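Local coordinates for protein glutathione S-transferase (Ceriporiopsis subvermispora, PDB 6J3E) that probably conjugates the thiol of glutathione to electrophilic compounds, as a serine-type glutathione S-transferase of a white-rot fungus, at residues Ala118-Ile130 with Ala174-Trp188. Sequence-based numbering, arbitrary orientation.
Sequences AFSEAIVRALAPI and AWEKIRAGFGQIAKW
I123 meets G181 beside the A122–G181 pair, where the two backbones come nearest. Its chi1 (-59°) sets CG1 beside the backbone N, and chi2 (-40°) then turns CD1 onto the G181 backbone, 3.3 Å from G181 C, and over one face of the F182 ring, 4.1 Å from its centroid. Glycine suits this place because a CB would run into A122 O and I123 CD1; its CA, a weak C-H donor, instead lies 3.5 Å from A122 O. With an alanine in place of I123, the F182 face and I185 CD1 would probably lose their packing partner and a gap would open over G181. These antiparallel helices, 8.3 Å apart at their axes, belong to the all-helical C-terminal domain of the glutathione transferase fold; the F119 side chain lies about 6 Å from that of K26, which binds glutathione. Small A126 lets I178 lie close, its CG1 3.8 Å from A126 CB, while the L127 side chain crosses that of I178 at about a right angle. Further along, I130 extends CD1 (chi2 160°) over the five-membered ring of W175, 3.6 Å from the centroid and nearly on its normal; W175 NE1 is hydrogen-bonded to E228 OE1. Toward the other end, A118 CB touches W188 CH2, and F117 of the second subunit packs on A118.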
loop_
_atom_site.group_PDB
_atom_site.type_symbol
_atom_site.label_atom_id
_atom_site.label_comp_id
_atom_site.label_asym_id
_atom_site.label_seq_id
_atom_site.Cartn_x
_atom_site.Cartn_y
_atom_site.Cartn_z
ATOM N N ALA A 118 -0.081 2.207 1.527
ATOM C CA ALA A 118 0.600 1.089 2.179
ATOM C C ALA A 118 1.432 1.575 3.351
ATOM O O ALA A 118 1.421 0.978 4.438
ATOM C CB ALA A 118 1.493 0.345 1.185
ATOM N N PHE A 119 2.155 2.678 3.137
ATOM C CA PHE A 119 2.987 3.242 4.183
ATOM C C PHE A 119 2.142 3.717 5.358
ATOM O O PHE A 119 2.496 3.488 6.521
ATOM C CB PHE A 119 3.819 4.388 3.603
ATOM C CG PHE A 119 4.718 5.047 4.604
ATOM C CD1 PHE A 119 4.253 6.084 5.397
ATOM C CD2 PHE A 119 6.023 4.619 4.770
ATOM C CE1 PHE A 119 5.083 6.689 6.335
ATOM C CE2 PHE A 119 6.857 5.210 5.698
ATOM C CZ PHE A 119 6.392 6.251 6.480
ATOM N N SER A 120 1.036 4.411 5.077
ATOM C CA SER A 120 0.167 4.865 6.158
ATOM C C SER A 120 -0.386 3.683 6.932
ATOM O O SER A 120 -0.435 3.703 8.165
ATOM C CB SER A 120 -0.975 5.724 5.606
ATOM O OG SER A 120 -0.530 7.032 5.274
ATOM N N GLU A 121 -0.809 2.641 6.225
ATOM C CA GLU A 121 -1.304 1.457 6.912
ATOM C C GLU A 121 -0.205 0.778 7.717
ATOM O O GLU A 121 -0.448 0.347 8.843
ATOM C CB GLU A 121 -1.911 0.477 5.914
ATOM C CG GLU A 121 -3.351 0.801 5.597
ATOM C CD GLU A 121 -4.134 1.174 6.841
ATOM O OE1 GLU A 121 -4.242 0.322 7.752
ATOM O OE2 GLU A 121 -4.629 2.320 6.905
ATOM N N ALA A 122 1.008 0.675 7.167
ATOM C CA ALA A 122 2.042 -0.097 7.852
ATOM C C ALA A 122 2.745 0.683 8.963
ATOM O O ALA A 122 3.136 0.084 9.969
ATOM C CB ALA A 122 3.087 -0.602 6.859
ATOM N N ILE A 123 2.930 1.990 8.811
ATOM C CA ILE A 123 3.796 2.777 9.690
ATOM C C ILE A 123 2.989 3.735 10.555
ATOM O O ILE A 123 3.038 3.667 11.787
ATOM C CB ILE A 123 4.866 3.540 8.876
ATOM C CG1 ILE A 123 5.745 2.574 8.074
ATOM C CG2 ILE A 123 5.694 4.423 9.764
ATOM C CD1 ILE A 123 6.096 1.309 8.824
ATOM N N VAL A 124 2.227 4.628 9.926
ATOM C CA VAL A 124 1.785 5.853 10.585
ATOM C C VAL A 124 0.948 5.540 11.809
ATOM O O VAL A 124 1.129 6.154 12.870
ATOM C CB VAL A 124 1.023 6.747 9.593
ATOM C CG1 VAL A 124 0.256 7.844 10.335
ATOM C CG2 VAL A 124 1.985 7.362 8.604
ATOM N N ARG A 125 0.029 4.577 11.699
ATOM C CA ARG A 125 -0.799 4.250 12.854
ATOM C C ARG A 125 -0.030 3.472 13.913
ATOM O O ARG A 125 -0.406 3.520 15.087
ATOM C CB ARG A 125 -2.026 3.468 12.422
ATOM C CG ARG A 125 -2.575 3.937 11.108
ATOM C CD ARG A 125 -3.276 2.800 10.407
ATOM N NE ARG A 125 -4.428 2.333 11.172
ATOM C CZ ARG A 125 -5.065 1.199 10.917
ATOM N NH1 ARG A 125 -6.110 0.829 11.654
ATOM N NH2 ARG A 125 -4.644 0.414 9.927
ATOM N N ALA A 126 1.036 2.764 13.529
ATOM C CA ALA A 126 1.876 2.098 14.521
ATOM C C ALA A 126 2.674 3.111 15.333
ATOM O O ALA A 126 2.863 2.932 16.537
ATOM C CB ALA A 126 2.813 1.100 13.838
ATOM N N LEU A 127 3.129 4.195 14.695
ATOM C CA LEU A 127 3.892 5.196 15.427
ATOM C C LEU A 127 3.037 5.934 16.444
ATOM O O LEU A 127 3.519 6.239 17.541
ATOM C CB LEU A 127 4.523 6.196 14.472
ATOM C CG LEU A 127 5.538 5.598 13.517
ATOM C CD1 LEU A 127 6.105 6.690 12.623
ATOM C CD2 LEU A 127 6.638 4.997 14.305
ATOM N N ALA A 128 1.768 6.188 16.117
ATOM C CA ALA A 128 0.955 7.169 16.840
ATOM C C ALA A 128 0.968 7.000 18.359
ATOM O O ALA A 128 1.196 8.002 19.059
ATOM C CB ALA A 128 -0.474 7.134 16.280
ATOM N N PRO A 129 0.766 5.804 18.932
ATOM C CA PRO A 129 0.678 5.732 20.402
ATOM C C PRO A 129 1.950 6.152 21.117
ATOM O O PRO A 129 1.867 6.632 22.256
ATOM C CB PRO A 129 0.326 4.260 20.673
ATOM C CG PRO A 129 0.566 3.558 19.461
ATOM C CD PRO A 129 0.435 4.509 18.320
ATOM N N ILE A 130 3.109 6.024 20.481
ATOM C CA ILE A 130 4.358 6.472 21.085
ATOM C C ILE A 130 4.697 7.890 20.671
ATOM O O ILE A 130 5.163 8.689 21.489
ATOM C CB ILE A 130 5.492 5.500 20.720
ATOM C CG1 ILE A 130 5.372 4.221 21.563
ATOM C CG2 ILE A 130 6.865 6.185 20.866
ATOM C CD1 ILE A 130 6.105 3.041 20.999
ATOM N N ALA A 174 3.462 -1.709 21.285
ATOM C CA ALA A 174 3.527 -0.663 20.271
ATOM C C ALA A 174 4.828 -0.737 19.479
ATOM O O ALA A 174 4.830 -0.580 18.253
ATOM C CB ALA A 174 3.390 0.708 20.924
ATOM N N TRP A 175 5.959 -0.922 20.169
ATOM C CA TRP A 175 7.229 -1.015 19.455
ATOM C C TRP A 175 7.229 -2.204 18.518
ATOM O O TRP A 175 7.662 -2.098 17.366
ATOM C CB TRP A 175 8.398 -1.125 20.428
ATOM C CG TRP A 175 8.880 0.210 20.852
ATOM C CD1 TRP A 175 8.908 0.713 22.132
ATOM C CD2 TRP A 175 9.379 1.248 19.999
ATOM N NE1 TRP A 175 9.414 1.997 22.121
ATOM C CE2 TRP A 175 9.700 2.351 20.825
ATOM C CE3 TRP A 175 9.588 1.353 18.620
ATOM C CZ2 TRP A 175 10.226 3.538 20.315
ATOM C CZ3 TRP A 175 10.108 2.533 18.117
ATOM C CH2 TRP A 175 10.419 3.611 18.966
ATOM N N GLU A 176 6.708 -3.333 18.989
ATOM C CA GLU A 176 6.689 -4.540 18.186
ATOM C C GLU A 176 5.941 -4.296 16.888
ATOM O O GLU A 176 6.396 -4.693 15.808
ATOM C CB GLU A 176 6.059 -5.672 19.006
ATOM C CG GLU A 176 5.511 -6.807 18.197
ATOM C CD GLU A 176 4.908 -7.895 19.097
ATOM O OE1 GLU A 176 3.909 -7.631 19.795
ATOM O OE2 GLU A 176 5.442 -9.022 19.115
ATOM N N LYS A 177 4.816 -3.591 16.980
ATOM C CA LYS A 177 4.048 -3.253 15.797
ATOM C C LYS A 177 4.802 -2.276 14.910
ATOM O O LYS A 177 4.725 -2.359 13.674
ATOM C CB LYS A 177 2.693 -2.699 16.217
ATOM C CG LYS A 177 1.597 -2.954 15.203
ATOM C CD LYS A 177 0.183 -2.686 15.774
ATOM C CE LYS A 177 -0.886 -2.582 14.663
ATOM N NZ LYS A 177 -1.022 -1.175 14.161
ATOM N N ILE A 178 5.562 -1.364 15.513
ATOM C CA ILE A 178 6.333 -0.427 14.708
ATOM C C ILE A 178 7.450 -1.148 13.980
ATOM O O ILE A 178 7.704 -0.891 12.796
ATOM C CB ILE A 178 6.892 0.718 15.571
ATOM C CG1 ILE A 178 5.759 1.581 16.133
ATOM C CG2 ILE A 178 7.889 1.568 14.761
ATOM C CD1 ILE A 178 6.193 2.420 17.341
ATOM N N ARG A 179 8.150 -2.044 14.674
ATOM C CA ARG A 179 9.251 -2.760 14.041
ATOM C C ARG A 179 8.744 -3.629 12.904
ATOM O O ARG A 179 9.343 -3.660 11.825
ATOM C CB ARG A 179 10.016 -3.609 15.062
ATOM C CG ARG A 179 11.420 -3.967 14.565
ATOM C CD ARG A 179 12.032 -5.180 15.253
ATOM N NE ARG A 179 12.929 -4.794 16.340
ATOM C CZ ARG A 179 14.255 -4.915 16.311
ATOM N NH1 ARG A 179 14.857 -5.431 15.246
ATOM N NH2 ARG A 179 14.975 -4.527 17.365
ATOM N N ALA A 180 7.625 -4.321 13.110
ATOM C CA ALA A 180 7.074 -5.138 12.037
ATOM C C ALA A 180 6.663 -4.274 10.840
ATOM O O ALA A 180 6.851 -4.677 9.675
ATOM C CB ALA A 180 5.908 -5.968 12.573
ATOM N N GLY A 181 6.161 -3.066 11.104
ATOM C CA GLY A 181 5.837 -2.160 10.015
ATOM C C GLY A 181 7.042 -1.840 9.152
ATOM O O GLY A 181 6.995 -1.948 7.926
ATOM N N PHE A 182 8.146 -1.444 9.779
ATOM C CA PHE A 182 9.335 -1.200 8.978
ATOM C C PHE A 182 9.893 -2.482 8.365
ATOM O O PHE A 182 10.572 -2.412 7.343
ATOM C CB PHE A 182 10.392 -0.496 9.815
ATOM C CG PHE A 182 10.113 0.948 10.006
ATOM C CD1 PHE A 182 9.264 1.367 11.021
ATOM C CD2 PHE A 182 10.669 1.896 9.149
ATOM C CE1 PHE A 182 8.986 2.704 11.189
ATOM C CE2 PHE A 182 10.395 3.242 9.308
ATOM C CZ PHE A 182 9.555 3.644 10.326
ATOM N N GLY A 183 9.609 -3.644 8.955
ATOM C CA GLY A 183 10.068 -4.892 8.377
ATOM C C GLY A 183 9.390 -5.198 7.061
ATOM O O GLY A 183 9.973 -5.850 6.191
ATOM N N GLN A 184 8.158 -4.733 6.894
ATOM C CA GLN A 184 7.513 -4.868 5.604
ATOM C C GLN A 184 8.143 -3.933 4.590
ATOM O O GLN A 184 8.277 -4.283 3.412
ATOM C CB GLN A 184 6.027 -4.589 5.732
ATOM C CG GLN A 184 5.348 -5.477 6.713
ATOM C CD GLN A 184 3.974 -4.954 7.019
ATOM O OE1 GLN A 184 3.732 -4.380 8.088
ATOM N NE2 GLN A 184 3.054 -5.124 6.071
ATOM N N ILE A 185 8.535 -2.733 5.014
ATOM C CA ILE A 185 9.187 -1.856 4.054
ATOM C C ILE A 185 10.489 -2.491 3.595
ATOM O O ILE A 185 10.775 -2.551 2.391
ATOM C CB ILE A 185 9.413 -0.452 4.640
ATOM C CG1 ILE A 185 8.098 0.150 5.133
ATOM C CG2 ILE A 185 10.012 0.480 3.569
ATOM C CD1 ILE A 185 8.215 1.653 5.405
ATOM N N ALA A 186 11.263 -3.031 4.543
ATOM C CA ALA A 186 12.524 -3.672 4.198
ATOM C C ALA A 186 12.306 -4.797 3.200
ATOM O O ALA A 186 13.021 -4.885 2.197
ATOM C CB ALA A 186 13.223 -4.187 5.456
ATOM N N LYS A 187 11.292 -5.636 3.432
ATOM C CA LYS A 187 10.997 -6.708 2.488
ATOM C C LYS A 187 10.574 -6.149 1.127
ATOM O O LYS A 187 11.003 -6.662 0.087
ATOM C CB LYS A 187 9.939 -7.652 3.074
ATOM C CG LYS A 187 10.528 -8.819 3.901
ATOM C CD LYS A 187 11.818 -9.391 3.225
ATOM C CE LYS A 187 11.928 -10.924 3.292
ATOM N NZ LYS A 187 12.760 -11.487 2.171
ATOM N N TRP A 188 9.785 -5.063 1.104
ATOM C CA TRP A 188 9.468 -4.430 -0.179
ATOM C C TRP A 188 10.728 -4.021 -0.933
ATOM O O TRP A 188 10.792 -4.151 -2.159
ATOM C CB TRP A 188 8.594 -3.199 0.015
ATOM C CG TRP A 188 7.343 -3.457 0.719
ATOM C CD1 TRP A 188 6.750 -4.662 0.936
ATOM C CD2 TRP A 188 6.508 -2.477 1.338
ATOM N NE1 TRP A 188 5.591 -4.491 1.650
ATOM C CE2 TRP A 188 5.421 -3.157 1.911
ATOM C CE3 TRP A 188 6.577 -1.087 1.462
ATOM C CZ2 TRP A 188 4.409 -2.497 2.596
ATOM C CZ3 TRP A 188 5.573 -0.436 2.147
ATOM C CH2 TRP A 188 4.505 -1.141 2.703
#